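Local coordinates for protein cytosolic acyl coenzyme A thioester hydrolase (Mus musculus, PDB 2V1O) that hydrolyses fatty acyl-CoAs, palmitoyl-CoA above all, to free fatty acids and coenzyme A, and is represented here by the N-terminal of its two hotdog domains, at residues Thr35-Ser40 with Pro123-Leu128; Leu50-Arg55 with Thr105-Pro110; Ser60-Gly65 with Lys99-Ala104; Val70-Thr75 with Val82-His87. All coordinates share one frame; numbering follows the deposited sequence.

Overall arrangement
Contacts 2 and 4 lie near the middle of the domain and are ladders of one antiparallel sheet: contact 4 pairs strands 67-77 and 82-91, contact 2 pairs 98-112 with 46-57, and backbone bonds between 82-91 and 98-112 join the two. Contact 3 uses the same strand 98-112 nearer its start, where a loop lies beside it and waters do much of the bridging. Contact 1 is a surface contact, with proline and isoleucine packed against the end of helix 19-38 and touching contact 4 through Ile74. Coenzyme A reaches contacts 2 and 3, whereas contacts 1 and 4 hold no ligand. Backbone bonding thus dominates within the sheet, and side-chain packing and water bridges at its margins.

Contact 1: residues Thr35-Ser40 with Pro123-Leu128; sequences TRHCNS and PPIVYL
The carbonyl oxygen of His37 is gripped twice by Ser40, through its backbone N and its hydroxyl, and lies against the ring of Pro123. Ser40 OG donates to His37 O at 2.8 Å, and Ser40 N reaches that oxygen at 3.1 Å. The hydroxyl can fold back because OG sits between the backbone N and the carbonyl carbon (chi1 72°), which a short serine allows. Pro123 closes over this helix end, with CG 3.5 Å from His37 O and 3.9 Å from Ser40 OG. Pro123 CD, next along the same ring, rests 4.0 Å from Cys38 CA.

His37 carries much of the remaining contact. With its ring swung anti to the backbone N (chi1 180°), the imidazole leaves the helix and turns an edge to the carbonyl oxygens of Pro123 and Pro124, both near the ring plane. The CG2 branch of Ile125 meets the ring obliquely, the two side chains crossing at roughly a right angle.

Within the helix terminus a second carbonyl is doubly used. Asn39 ND2 donates to Thr35 O at 2.9 Å from above the carbonyl plane, and Asn39 N approaches from the opposite face. Asparagine suits this place, since its amide also bonds Cys46 O at the start of strand 46-57. Arg36 forms a salt bridge with Glu91 of the second subunit.

Two carbonyls at the helix end are thus each held twice, by Ser40 and by Asn39, while the proline segment, which has no N-H to offer at residues 123 and 124, adds mainly apolar surface and carbonyl oxygens.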
# COMPACT_ATOMS: atom_id res chain seq x y z
N THR A 35 11.28 -16.13 -14.04
CA THR A 35 12.61 -15.58 -13.71
C THR A 35 13.53 -16.66 -13.14
O THR A 35 14.67 -16.80 -13.58
CB THR A 35 12.50 -14.37 -12.75
OG1 THR A 35 11.82 -13.30 -13.42
CG2 THR A 35 13.89 -13.90 -12.30
N ARG A 36 13.04 -17.45 -12.17
CA ARG A 36 13.84 -18.54 -11.60
C ARG A 36 14.31 -19.49 -12.70
O ARG A 36 15.50 -19.83 -12.80
CB ARG A 36 13.03 -19.31 -10.56
CG ARG A 36 13.86 -20.39 -9.84
CD ARG A 36 13.00 -21.42 -9.15
NE ARG A 36 12.27 -20.88 -8.01
CZ ARG A 36 10.96 -20.64 -7.98
NH1 ARG A 36 10.20 -20.86 -9.05
NH2 ARG A 36 10.40 -20.16 -6.87
N HIS A 37 13.37 -19.90 -13.55
CA HIS A 37 13.72 -20.80 -14.63
C HIS A 37 14.75 -20.23 -15.60
O HIS A 37 15.67 -20.93 -16.01
CB HIS A 37 12.50 -21.24 -15.41
CG HIS A 37 12.86 -22.16 -16.52
ND1 HIS A 37 12.96 -21.75 -17.83
CD2 HIS A 37 13.29 -23.45 -16.50
CE1 HIS A 37 13.37 -22.75 -18.58
NE2 HIS A 37 13.58 -23.80 -17.80
N CYS A 38 14.58 -18.96 -15.97
CA CYS A 38 15.47 -18.34 -16.95
C CYS A 38 16.91 -18.12 -16.45
O CYS A 38 17.83 -17.92 -17.26
CB CYS A 38 14.85 -17.05 -17.50
SG CYS A 38 13.44 -17.40 -18.58
N ASN A 39 17.08 -18.18 -15.13
CA ASN A 39 18.40 -18.13 -14.50
C ASN A 39 18.92 -19.49 -14.00
O ASN A 39 20.00 -19.57 -13.39
CB ASN A 39 18.37 -17.12 -13.35
CG ASN A 39 18.20 -15.69 -13.84
OD1 ASN A 39 19.14 -15.09 -14.37
ND2 ASN A 39 17.01 -15.15 -13.67
N SER A 40 18.16 -20.55 -14.28
CA SER A 40 18.40 -21.87 -13.68
C SER A 40 19.65 -22.59 -14.20
O SER A 40 20.10 -23.58 -13.63
CB SER A 40 17.17 -22.77 -13.86
OG SER A 40 17.04 -23.18 -15.21
N PRO A 123 16.48 -21.69 -20.98
CA PRO A 123 16.85 -23.11 -20.81
C PRO A 123 15.67 -24.04 -21.11
O PRO A 123 14.54 -23.73 -20.77
CB PRO A 123 17.25 -23.21 -19.33
CG PRO A 123 17.47 -21.81 -18.87
CD PRO A 123 16.64 -20.92 -19.74
N PRO A 124 15.91 -25.17 -21.81
CA PRO A 124 14.82 -26.13 -21.97
C PRO A 124 14.30 -26.70 -20.64
O PRO A 124 15.08 -26.87 -19.70
CB PRO A 124 15.45 -27.23 -22.84
CG PRO A 124 16.56 -26.53 -23.57
CD PRO A 124 17.12 -25.58 -22.54
N ILE A 125 13.00 -26.97 -20.57
CA ILE A 125 12.42 -27.68 -19.42
C ILE A 125 12.36 -29.18 -19.66
O ILE A 125 12.41 -29.63 -20.80
CB ILE A 125 11.00 -27.18 -19.04
CG1 ILE A 125 10.04 -27.21 -20.25
CG2 ILE A 125 11.07 -25.81 -18.39
CD1 ILE A 125 8.55 -27.22 -19.86
N VAL A 126 12.24 -29.95 -18.59
CA VAL A 126 12.00 -31.38 -18.72
C VAL A 126 10.50 -31.64 -18.85
O VAL A 126 9.68 -31.03 -18.15
CB VAL A 126 12.67 -32.22 -17.57
CG1 VAL A 126 11.98 -32.01 -16.23
CG2 VAL A 126 12.71 -33.70 -17.94
N TYR A 127 10.14 -32.49 -19.81
CA TYR A 127 8.76 -32.98 -19.95
C TYR A 127 8.71 -34.42 -19.48
O TYR A 127 9.63 -35.19 -19.74
CB TYR A 127 8.29 -32.88 -21.41
CG TYR A 127 8.33 -31.47 -21.96
CD1 TYR A 127 7.25 -30.61 -21.79
CD2 TYR A 127 9.46 -31.01 -22.64
CE1 TYR A 127 7.29 -29.31 -22.29
CE2 TYR A 127 9.51 -29.71 -23.15
CZ TYR A 127 8.41 -28.87 -22.97
OH TYR A 127 8.45 -27.58 -23.45
N LEU A 128 7.63 -34.79 -18.78
CA LEU A 128 7.40 -36.17 -18.38
C LEU A 128 7.02 -37.03 -19.58
O LEU A 128 7.40 -38.20 -19.68
CB LEU A 128 6.31 -36.26 -17.30
CG LEU A 128 6.46 -35.61 -15.91
CD1 LEU A 128 7.88 -35.72 -15.34
CD2 LEU A 128 5.98 -34.15 -15.92

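Contact 2: residues Leu50-Arg55 with Thr105-Pro110; sequences LARVER and TLWYVP. With COA (coenzyme A), chain G.
Backbone bonds join Leu50-Arg55 to Thr105-Pro110 in an antiparallel ladder interrupted by a classic beta bulge. Ala51 N (2.8 Å) and Arg52 N (3.2 Å) both donate to Trp107 O; Trp107 N returns a bond to Arg52 O, and Glu54 N binds Thr105 O.

Among apolar contacts, Leu50 CD1 makes a CH-pi contact over one face of the Tyr108 ring, 4.1 Å from its centroid. Val53 and Leu106 lie side by side on the same face of the sheet.

On the Trp107 side, Arg52 NE bonds Glu54 OE2 at 2.8 Å in a salt bridge, in the guanidinium plane; NH2 and NH1 pair with Glu146 and with Asp57 of the third subunit. The bent glutamate also receives a weak bond from Trp107 NE1.

Coenzyme A uses the bulge region: its N4P donates to Leu50 O at 2.9 Å, and its adenine N1A lies 3.3 Å from Arg52 CB. The small Ala51 is consistent with the adenine's close approach.

Helix 19-38 covers the Leu50 and Tyr108 side, where Glu27 binds the tyrosine hydroxyl, and helix 130-146 covers Trp107. Strand 82-91 continues the sheet beyond Thr105-Pro110, and a strand of the third subunit pairs with Arg52 and Val53.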
# COMPACT_ATOMS: atom_id res chain seq x y z
N LEU A 50 6.58 -9.89 -18.70
CA LEU A 50 5.31 -10.39 -19.26
C LEU A 50 5.13 -9.90 -20.69
O LEU A 50 5.06 -8.70 -20.94
CB LEU A 50 4.10 -9.97 -18.40
CG LEU A 50 2.74 -10.48 -18.90
CD1 LEU A 50 2.64 -11.99 -18.77
CD2 LEU A 50 1.61 -9.82 -18.15
N ALA A 51 5.03 -10.85 -21.61
CA ALA A 51 4.79 -10.54 -23.02
C ALA A 51 3.31 -10.67 -23.42
O ALA A 51 2.82 -9.91 -24.26
CB ALA A 51 5.68 -11.39 -23.93
N ARG A 52 2.60 -11.63 -22.83
CA ARG A 52 1.26 -11.95 -23.29
C ARG A 52 0.43 -12.61 -22.20
O ARG A 52 0.94 -13.43 -21.42
CB ARG A 52 1.35 -12.90 -24.50
CG ARG A 52 0.03 -13.27 -25.19
CD ARG A 52 0.38 -14.15 -26.38
NE ARG A 52 -0.75 -14.72 -27.10
CZ ARG A 52 -1.27 -14.22 -28.22
NH1 ARG A 52 -0.82 -13.07 -28.73
NH2 ARG A 52 -2.28 -14.85 -28.83
N VAL A 53 -0.84 -12.23 -22.15
CA VAL A 53 -1.84 -12.92 -21.35
C VAL A 53 -2.85 -13.54 -22.31
O VAL A 53 -3.43 -12.84 -23.15
CB VAL A 53 -2.57 -11.96 -20.38
CG1 VAL A 53 -3.62 -12.72 -19.56
CG2 VAL A 53 -1.56 -11.26 -19.48
N GLU A 54 -3.03 -14.85 -22.22
CA GLU A 54 -4.05 -15.52 -23.04
C GLU A 54 -5.44 -15.17 -22.51
O GLU A 54 -5.58 -14.72 -21.38
CB GLU A 54 -3.84 -17.03 -23.05
CG GLU A 54 -2.52 -17.49 -23.68
CD GLU A 54 -2.41 -17.18 -25.17
OE1 GLU A 54 -3.45 -17.06 -25.86
OE2 GLU A 54 -1.27 -17.07 -25.67
N ARG A 55 -6.45 -15.38 -23.33
CA ARG A 55 -7.84 -15.20 -22.91
C ARG A 55 -8.10 -15.99 -21.61
O ARG A 55 -7.69 -17.15 -21.48
CB ARG A 55 -8.78 -15.67 -24.02
CG ARG A 55 -10.27 -15.53 -23.70
CD ARG A 55 -11.01 -16.80 -24.09
NE ARG A 55 -11.26 -17.66 -22.93
CZ ARG A 55 -10.79 -18.90 -22.78
NH1 ARG A 55 -10.06 -19.46 -23.74
NH2 ARG A 55 -11.08 -19.58 -21.68
N THR A 105 -3.12 -18.42 -18.73
CA THR A 105 -1.85 -18.77 -19.33
C THR A 105 -1.12 -17.48 -19.71
O THR A 105 -1.72 -16.56 -20.27
CB THR A 105 -2.02 -19.70 -20.55
OG1 THR A 105 -2.60 -20.94 -20.12
CG2 THR A 105 -0.67 -19.99 -21.23
N LEU A 106 0.16 -17.44 -19.38
CA LEU A 106 0.98 -16.26 -19.60
C LEU A 106 2.24 -16.63 -20.36
O LEU A 106 2.76 -17.73 -20.21
CB LEU A 106 1.40 -15.66 -18.26
CG LEU A 106 0.37 -15.51 -17.13
CD1 LEU A 106 1.08 -15.28 -15.80
CD2 LEU A 106 -0.58 -14.38 -17.42
N TRP A 107 2.76 -15.67 -21.14
CA TRP A 107 4.04 -15.81 -21.80
C TRP A 107 5.00 -14.75 -21.31
O TRP A 107 4.65 -13.56 -21.25
CB TRP A 107 3.88 -15.70 -23.33
CG TRP A 107 3.10 -16.84 -23.91
CD1 TRP A 107 1.75 -16.93 -24.00
CD2 TRP A 107 3.64 -18.04 -24.48
NE1 TRP A 107 1.40 -18.12 -24.60
CE2 TRP A 107 2.54 -18.82 -24.90
CE3 TRP A 107 4.94 -18.53 -24.68
CZ2 TRP A 107 2.69 -20.08 -25.51
CZ3 TRP A 107 5.09 -19.78 -25.29
CH2 TRP A 107 3.97 -20.54 -25.70
N TYR A 108 6.20 -15.20 -20.96
CA TYR A 108 7.28 -14.34 -20.50
C TYR A 108 8.48 -14.45 -21.43
O TYR A 108 8.70 -15.48 -22.06
CB TYR A 108 7.71 -14.74 -19.08
CG TYR A 108 6.69 -14.37 -18.04
CD1 TYR A 108 6.79 -13.15 -17.35
CD2 TYR A 108 5.63 -15.22 -17.73
CE1 TYR A 108 5.85 -12.79 -16.40
CE2 TYR A 108 4.67 -14.86 -16.76
CZ TYR A 108 4.79 -13.64 -16.11
OH TYR A 108 3.87 -13.26 -15.15
N VAL A 109 9.26 -13.38 -21.48
CA VAL A 109 10.50 -13.33 -22.24
C VAL A 109 11.61 -12.81 -21.30
O VAL A 109 11.43 -11.77 -20.67
CB VAL A 109 10.35 -12.41 -23.48
CG1 VAL A 109 11.66 -12.28 -24.24
CG2 VAL A 109 9.23 -12.93 -24.42
N PRO A 110 12.74 -13.54 -21.20
CA PRO A 110 13.81 -13.05 -20.32
C PRO A 110 14.59 -11.90 -20.94
O PRO A 110 15.03 -11.98 -22.09
CB PRO A 110 14.71 -14.28 -20.14
CG PRO A 110 14.50 -15.10 -21.38
CD PRO A 110 13.08 -14.82 -21.85
N1A COA G . 3.73 -12.99 -26.75
C2A COA G . 4.49 -14.14 -26.72
N3A COA G . 5.79 -14.11 -27.16
C4A COA G . 6.32 -12.94 -27.62
C5A COA G . 5.57 -11.77 -27.66
C6A COA G . 4.26 -11.80 -27.22
N6A COA G . 3.50 -10.71 -27.25
N7A COA G . 6.36 -10.78 -28.17
C8A COA G . 7.57 -11.31 -28.45
N9A COA G . 7.55 -12.64 -28.11
C1B COA G . 8.67 -13.58 -28.09
C2B COA G . 9.05 -14.05 -29.49
O2B COA G . 8.17 -15.05 -29.95
C3B COA G . 10.48 -14.49 -29.27
O3B COA G . 10.56 -15.82 -28.79
P3B COA G . 11.00 -17.05 -29.74
O7A COA G . 9.90 -17.24 -30.74
O8A COA G . 12.28 -16.67 -30.45
O9A COA G . 11.18 -18.28 -28.89
C4B COA G . 10.97 -13.56 -28.16
O4B COA G . 9.83 -12.96 -27.59
C5B COA G . 11.93 -12.49 -28.66
O5B COA G . 11.42 -11.85 -29.81
P1A COA G . 12.18 -10.56 -30.38
O1A COA G . 13.66 -10.78 -30.29
O2A COA G . 11.68 -10.30 -31.79
O3A COA G . 11.78 -9.34 -29.41
P2A COA G . 10.52 -8.37 -29.61
O4A COA G . 9.32 -9.10 -30.17
O5A COA G . 10.88 -7.14 -30.40
O6A COA G . 10.24 -7.91 -28.09
CBP COA G . 9.48 -8.14 -25.83
CCP COA G . 9.69 -8.84 -27.17
CDP COA G . 8.61 -9.03 -24.94
CEP COA G . 10.85 -7.98 -25.19
CAP COA G . 8.81 -6.78 -26.08
OAP COA G . 7.57 -6.93 -26.75
C9P COA G . 8.61 -5.98 -24.82
O9P COA G . 9.70 -5.34 -24.22
N8P COA G . 7.38 -5.91 -24.33
C7P COA G . 7.08 -5.34 -23.03
C6P COA G . 7.40 -6.31 -21.89
C5P COA G . 7.04 -5.67 -20.57
O5P COA G . 7.75 -4.74 -20.14
N4P COA G . 5.97 -6.16 -19.95
C3P COA G . 5.21 -5.41 -18.95
C2P COA G . 4.55 -4.13 -19.50
S1P COA G . 3.76 -3.30 -18.10

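Contact 3: residues Ser60-Gly65 with Lys99-Ala104. With COA (coenzyme A), chain J.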
# COMPACT_ATOMS: atom_id res chain seq x y z
N SER A 60 -16.08 -17.67 -10.80
CA SER A 60 -16.82 -17.47 -9.56
C SER A 60 -16.20 -16.32 -8.76
O SER A 60 -14.99 -16.08 -8.84
CB SER A 60 -16.88 -18.76 -8.73
OG SER A 60 -15.59 -19.18 -8.31
N PRO A 61 -17.04 -15.59 -8.00
CA PRO A 61 -16.54 -14.47 -7.22
C PRO A 61 -15.71 -14.94 -6.03
O PRO A 61 -15.77 -16.11 -5.63
CB PRO A 61 -17.83 -13.79 -6.73
CG PRO A 61 -18.83 -14.87 -6.69
CD PRO A 61 -18.51 -15.75 -7.85
N MET A 62 -14.91 -14.02 -5.50
CA MET A 62 -14.19 -14.24 -4.27
C MET A 62 -14.61 -13.11 -3.34
O MET A 62 -14.98 -12.02 -3.80
CB MET A 62 -12.69 -14.19 -4.52
CG MET A 62 -11.84 -14.80 -3.41
SD MET A 62 -10.11 -14.85 -3.91
CE MET A 62 -10.19 -15.70 -5.47
N CYS A 63 -14.55 -13.37 -2.04
CA CYS A 63 -15.04 -12.41 -1.06
C CYS A 63 -13.94 -12.00 -0.11
O CYS A 63 -12.97 -12.73 0.08
CB CYS A 63 -16.20 -13.00 -0.26
SG CYS A 63 -17.61 -13.44 -1.26
N ILE A 64 -14.09 -10.82 0.49
CA ILE A 64 -13.25 -10.40 1.60
C ILE A 64 -13.21 -11.52 2.62
O ILE A 64 -14.26 -12.09 2.98
CB ILE A 64 -13.79 -9.10 2.27
CG1 ILE A 64 -13.71 -7.91 1.32
CG2 ILE A 64 -13.02 -8.79 3.55
CD1 ILE A 64 -14.65 -6.75 1.71
N GLY A 65 -12.00 -11.86 3.07
CA GLY A 65 -11.82 -12.83 4.13
C GLY A 65 -11.57 -14.24 3.62
O GLY A 65 -11.15 -15.11 4.39
N LYS A 99 -13.29 -23.19 -4.34
CA LYS A 99 -13.82 -22.97 -5.69
C LYS A 99 -12.68 -22.60 -6.63
O LYS A 99 -11.76 -21.90 -6.23
CB LYS A 99 -14.81 -21.79 -5.71
CG LYS A 99 -15.99 -21.90 -4.78
CD LYS A 99 -16.70 -20.55 -4.69
CE LYS A 99 -17.85 -20.61 -3.69
NZ LYS A 99 -18.40 -19.25 -3.43
N LEU A 100 -12.75 -23.06 -7.88
CA LEU A 100 -11.82 -22.59 -8.90
C LEU A 100 -12.26 -21.19 -9.35
O LEU A 100 -13.37 -21.01 -9.87
CB LEU A 100 -11.74 -23.55 -10.09
CG LEU A 100 -10.93 -23.11 -11.31
CD1 LEU A 100 -9.43 -22.98 -11.00
CD2 LEU A 100 -11.16 -24.05 -12.47
N THR A 101 -11.39 -20.22 -9.13
CA THR A 101 -11.66 -18.84 -9.50
C THR A 101 -11.32 -18.62 -10.97
O THR A 101 -12.11 -18.05 -11.72
CB THR A 101 -10.84 -17.85 -8.64
OG1 THR A 101 -11.07 -18.14 -7.26
CG2 THR A 101 -11.23 -16.39 -8.95
N ASN A 102 -10.15 -19.10 -11.38
CA ASN A 102 -9.59 -18.75 -12.66
C ASN A 102 -8.43 -19.66 -13.08
O ASN A 102 -7.67 -20.13 -12.23
CB ASN A 102 -9.10 -17.29 -12.59
CG ASN A 102 -8.49 -16.81 -13.88
OD1 ASN A 102 -7.27 -16.74 -14.02
ND2 ASN A 102 -9.34 -16.52 -14.86
N LYS A 103 -8.32 -19.93 -14.37
CA LYS A 103 -7.11 -20.50 -14.96
C LYS A 103 -6.62 -19.50 -16.02
O LYS A 103 -7.41 -19.01 -16.83
CB LYS A 103 -7.38 -21.85 -15.63
CG LYS A 103 -7.97 -22.94 -14.76
CD LYS A 103 -8.05 -24.23 -15.59
CE LYS A 103 -9.12 -25.18 -15.09
NZ LYS A 103 -10.48 -24.84 -15.62
N ALA A 104 -5.33 -19.20 -15.99
CA ALA A 104 -4.75 -18.25 -16.94
C ALA A 104 -3.45 -18.82 -17.51
O ALA A 104 -2.78 -19.61 -16.85
CB ALA A 104 -4.50 -16.89 -16.27
N1A COA J . -17.13 -13.87 -20.78
C2A COA J . -18.02 -13.00 -21.38
N3A COA J . -19.37 -13.07 -21.07
C4A COA J . -19.82 -14.00 -20.17
C5A COA J . -18.93 -14.89 -19.55
C6A COA J . -17.58 -14.81 -19.86
N6A COA J . -16.69 -15.58 -19.22
N7A COA J . -19.65 -15.68 -18.72
C8A COA J . -20.95 -15.33 -18.80
N9A COA J . -21.07 -14.29 -19.70
C1B COA J . -22.27 -13.46 -19.92
C2B COA J . -23.36 -14.23 -20.67
O2B COA J . -23.11 -14.29 -22.05
C3B COA J . -24.57 -13.39 -20.30
O3B COA J . -24.70 -12.27 -21.14
P3B COA J . -25.76 -12.27 -22.36
O7A COA J . -25.25 -13.22 -23.40
O8A COA J . -27.08 -12.75 -21.84
O9A COA J . -25.88 -10.87 -22.90
C4B COA J . -24.26 -12.89 -18.90
O4B COA J . -22.88 -13.11 -18.70
C5B COA J . -25.06 -13.64 -17.84
O5B COA J . -24.91 -15.03 -18.04
P1A COA J . -25.54 -16.08 -17.01
O1A COA J . -26.88 -15.58 -16.56
O2A COA J . -25.61 -17.42 -17.70
O3A COA J . -24.52 -16.12 -15.77
P2A COA J . -23.31 -17.17 -15.63
O4A COA J . -22.71 -17.53 -16.97
O5A COA J . -23.76 -18.40 -14.87
O6A COA J . -22.25 -16.35 -14.73
CBP COA J . -20.81 -14.52 -14.15
CCP COA J . -21.60 -15.21 -15.26
CDP COA J . -19.87 -13.48 -14.77
CEP COA J . -21.81 -13.80 -13.25
CAP COA J . -20.02 -15.57 -13.34
OAP COA J . -19.16 -16.33 -14.16
C9P COA J . -19.21 -14.95 -12.24
O9P COA J . -19.85 -14.53 -11.07
N8P COA J . -17.90 -14.83 -12.43
C7P COA J . -17.06 -14.16 -11.46
C6P COA J . -17.11 -12.65 -11.67
C5P COA J . -16.17 -11.97 -10.71
O5P COA J . -16.44 -11.93 -9.50
N4P COA J . -15.06 -11.44 -11.26
C3P COA J . -13.85 -11.18 -10.49
C2P COA J . -13.22 -12.47 -9.93
S1P COA J . -11.80 -12.05 -8.89
O HOH W 1 -13.77 -18.20 -6.42
O HOH W 2 -16.46 -17.03 -3.16
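This is a loop-on-strand contact bridged largely by water: Ser60, Pro61 and Met62, in the loop between strands 46-57 and 67-77, lie beside Lys99-Thr101 near the start of strand 98-112. Direct polar contact across it is slight. Ser60 OG stands 3.3 Å from Leu100 O, at most a weak bond and not a settled one, since the hydroxyl may instead turn to a water. Its chi1 of 63° sets OG between the backbone N and the carbonyl carbon, within reach of both.

Water makes the firmer links. One molecule is shared by Ser60 OG and Thr101 OG1, each at 2.8 Å, and donates to Pro61 O. A second donates to Pro61 O at 2.7 Å and accepts from Lys99 NZ at 3.0 Å; the extended lysine chain carries the ammonium that far.

Met62 packs on Thr101. Its unbranched chain runs extended to SD and bends only at chi3 (-53°), which brings CE across at about a right angle, 3.2 Å from Thr101 OG1 and 3.7 Å from Thr101 CG2.

On the ligand side, Pro61 CA lies 3.4 Å from O5P of a coenzyme A that is held largely by the third subunit, and Met62 is about 10 Å, side chain to side chain, from the active-site Asn12.

Thr101 and Asn102 form a classic bulge against Val88 of strand 82-91, while Met62 reaches Ile22 of helix 19-38 and Ser90 of strand 82-91.

Contact 4: residues Val70-Thr75 with Val82-His87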
# COMPACT_ATOMS: atom_id res chain seq x y z
N VAL A 70 -2.77 -19.28 -5.23
CA VAL A 70 -2.25 -19.12 -6.60
C VAL A 70 -1.10 -20.09 -6.84
O VAL A 70 -0.12 -20.13 -6.08
CB VAL A 70 -1.83 -17.65 -6.89
CG1 VAL A 70 -1.29 -17.52 -8.32
CG2 VAL A 70 -2.99 -16.70 -6.67
N SER A 71 -1.22 -20.88 -7.89
CA SER A 71 -0.22 -21.89 -8.22
C SER A 71 0.15 -21.81 -9.70
O SER A 71 -0.72 -21.61 -10.55
CB SER A 71 -0.72 -23.28 -7.84
OG SER A 71 -1.87 -23.64 -8.58
N ALA A 72 1.43 -21.96 -9.99
CA ALA A 72 1.95 -21.78 -11.34
C ALA A 72 2.78 -22.97 -11.78
O ALA A 72 3.41 -23.66 -10.96
CB ALA A 72 2.80 -20.52 -11.41
N GLU A 73 2.80 -23.20 -13.08
CA GLU A 73 3.60 -24.28 -13.66
C GLU A 73 4.09 -23.83 -15.03
O GLU A 73 3.32 -23.29 -15.82
CB GLU A 73 2.75 -25.55 -13.78
CG GLU A 73 3.41 -26.67 -14.58
CD GLU A 73 2.62 -27.97 -14.60
OE1 GLU A 73 1.37 -27.95 -14.53
OE2 GLU A 73 3.27 -29.04 -14.69
N ILE A 74 5.38 -24.05 -15.31
CA ILE A 74 5.92 -23.81 -16.64
C ILE A 74 5.54 -25.02 -17.50
O ILE A 74 5.92 -26.15 -17.20
CB ILE A 74 7.46 -23.63 -16.65
CG1 ILE A 74 7.86 -22.38 -15.84
CG2 ILE A 74 7.99 -23.55 -18.11
CD1 ILE A 74 9.36 -22.30 -15.50
N THR A 75 4.79 -24.75 -18.56
CA THR A 75 4.22 -25.81 -19.39
C THR A 75 4.89 -25.92 -20.75
O THR A 75 4.75 -26.94 -21.44
CB THR A 75 2.70 -25.62 -19.53
OG1 THR A 75 2.42 -24.28 -19.96
CG2 THR A 75 2.04 -25.87 -18.18
N VAL A 82 8.76 -18.33 -22.38
CA VAL A 82 8.28 -19.28 -21.37
C VAL A 82 6.77 -19.19 -21.29
O VAL A 82 6.21 -18.10 -21.13
CB VAL A 82 8.86 -18.93 -19.96
CG1 VAL A 82 8.38 -19.94 -18.88
CG2 VAL A 82 10.39 -18.84 -20.00
N GLU A 83 6.10 -20.34 -21.39
CA GLU A 83 4.66 -20.40 -21.17
C GLU A 83 4.39 -20.86 -19.75
O GLU A 83 4.95 -21.87 -19.30
CB GLU A 83 3.99 -21.34 -22.18
CG GLU A 83 2.47 -21.33 -22.11
CD GLU A 83 1.85 -22.54 -22.79
OE1 GLU A 83 2.29 -23.67 -22.50
OE2 GLU A 83 0.93 -22.35 -23.61
N VAL A 84 3.54 -20.12 -19.04
CA VAL A 84 3.20 -20.43 -17.65
C VAL A 84 1.69 -20.54 -17.51
O VAL A 84 0.94 -19.66 -17.96
CB VAL A 84 3.73 -19.34 -16.65
CG1 VAL A 84 3.37 -19.72 -15.21
CG2 VAL A 84 5.26 -19.11 -16.80
N GLN A 85 1.24 -21.65 -16.91
CA GLN A 85 -0.16 -21.82 -16.58
C GLN A 85 -0.35 -21.53 -15.10
O GLN A 85 0.39 -22.04 -14.25
CB GLN A 85 -0.63 -23.24 -16.89
CG GLN A 85 -0.69 -23.54 -18.38
CD GLN A 85 -1.20 -24.93 -18.68
OE1 GLN A 85 -1.62 -25.67 -17.78
NE2 GLN A 85 -1.17 -25.30 -19.95
N VAL A 86 -1.34 -20.70 -14.80
CA VAL A 86 -1.60 -20.28 -13.42
C VAL A 86 -3.03 -20.66 -13.03
O VAL A 86 -3.97 -20.42 -13.79
CB VAL A 86 -1.39 -18.76 -13.24
CG1 VAL A 86 -1.73 -18.33 -11.79
CG2 VAL A 86 0.04 -18.38 -13.60
N HIS A 87 -3.17 -21.26 -11.85
CA HIS A 87 -4.49 -21.61 -11.29
C HIS A 87 -4.76 -20.78 -10.05
O HIS A 87 -3.91 -20.70 -9.16
CB HIS A 87 -4.58 -23.09 -10.90
CG HIS A 87 -4.74 -24.02 -12.06
ND1 HIS A 87 -3.78 -24.17 -13.03
CD2 HIS A 87 -5.75 -24.87 -12.40
CE1 HIS A 87 -4.18 -25.05 -13.92
NE2 HIS A 87 -5.37 -25.49 -13.56
O HOH W 3 -1.04 -24.09 -12.84
O HOH W 4 -4.07 -22.74 -6.84
O HOH W 5 -0.90 -26.25 -14.85
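Gln85 runs outward beside Thr75, and every atom from CB to the amide lies near that threonine. Gln85 CB lies 4.0 Å from Thr75 CG2; CG is equally near OG1 and CG2; CD comes to 3.4 Å from Thr75 CG2, and NE2 and OE1 both pass the same methyl. At the tip, Gln85 OE1 lies 3.1 Å from a water that is also near Glu73 OE1 and may donate to either. The chain is straight beyond CG, and it crosses the threonine at about a right angle, with CG and the amide both against the methyl.

Thr75 spends its hydroxyl elsewhere. OG1 donates to Glu83 OE1 at 2.6 Å, meeting the carboxylate from above its plane. Placed between the backbone N and the carbonyl carbon (chi1 51°), OG1 leaves CG2 for the glutamine, a division that a beta-branched hydroxyl residue can make. Glu83 OE2 is held in turn by Arg139 of helix 130-146.

The opposite face is apolar. Val70 CG1 touches Val86 CG1 at 3.6 Å, and Ile74 CG2 meets Val82 CG1 at 3.7 Å; little Ala72 sits between Val84 and Val86. The beta-branched valines and isoleucine suit extended strands, and Val70 and Val84 pack on helix 19-38.

Paired backbone bonds, such as His87 N to Ser71 O at 2.8 Å, link Ser71 with His87 and Glu73 with Gln85. The result is an antiparallel beta hairpin in the sheet that wraps the long central helix, the hallmark of the hotdog fold.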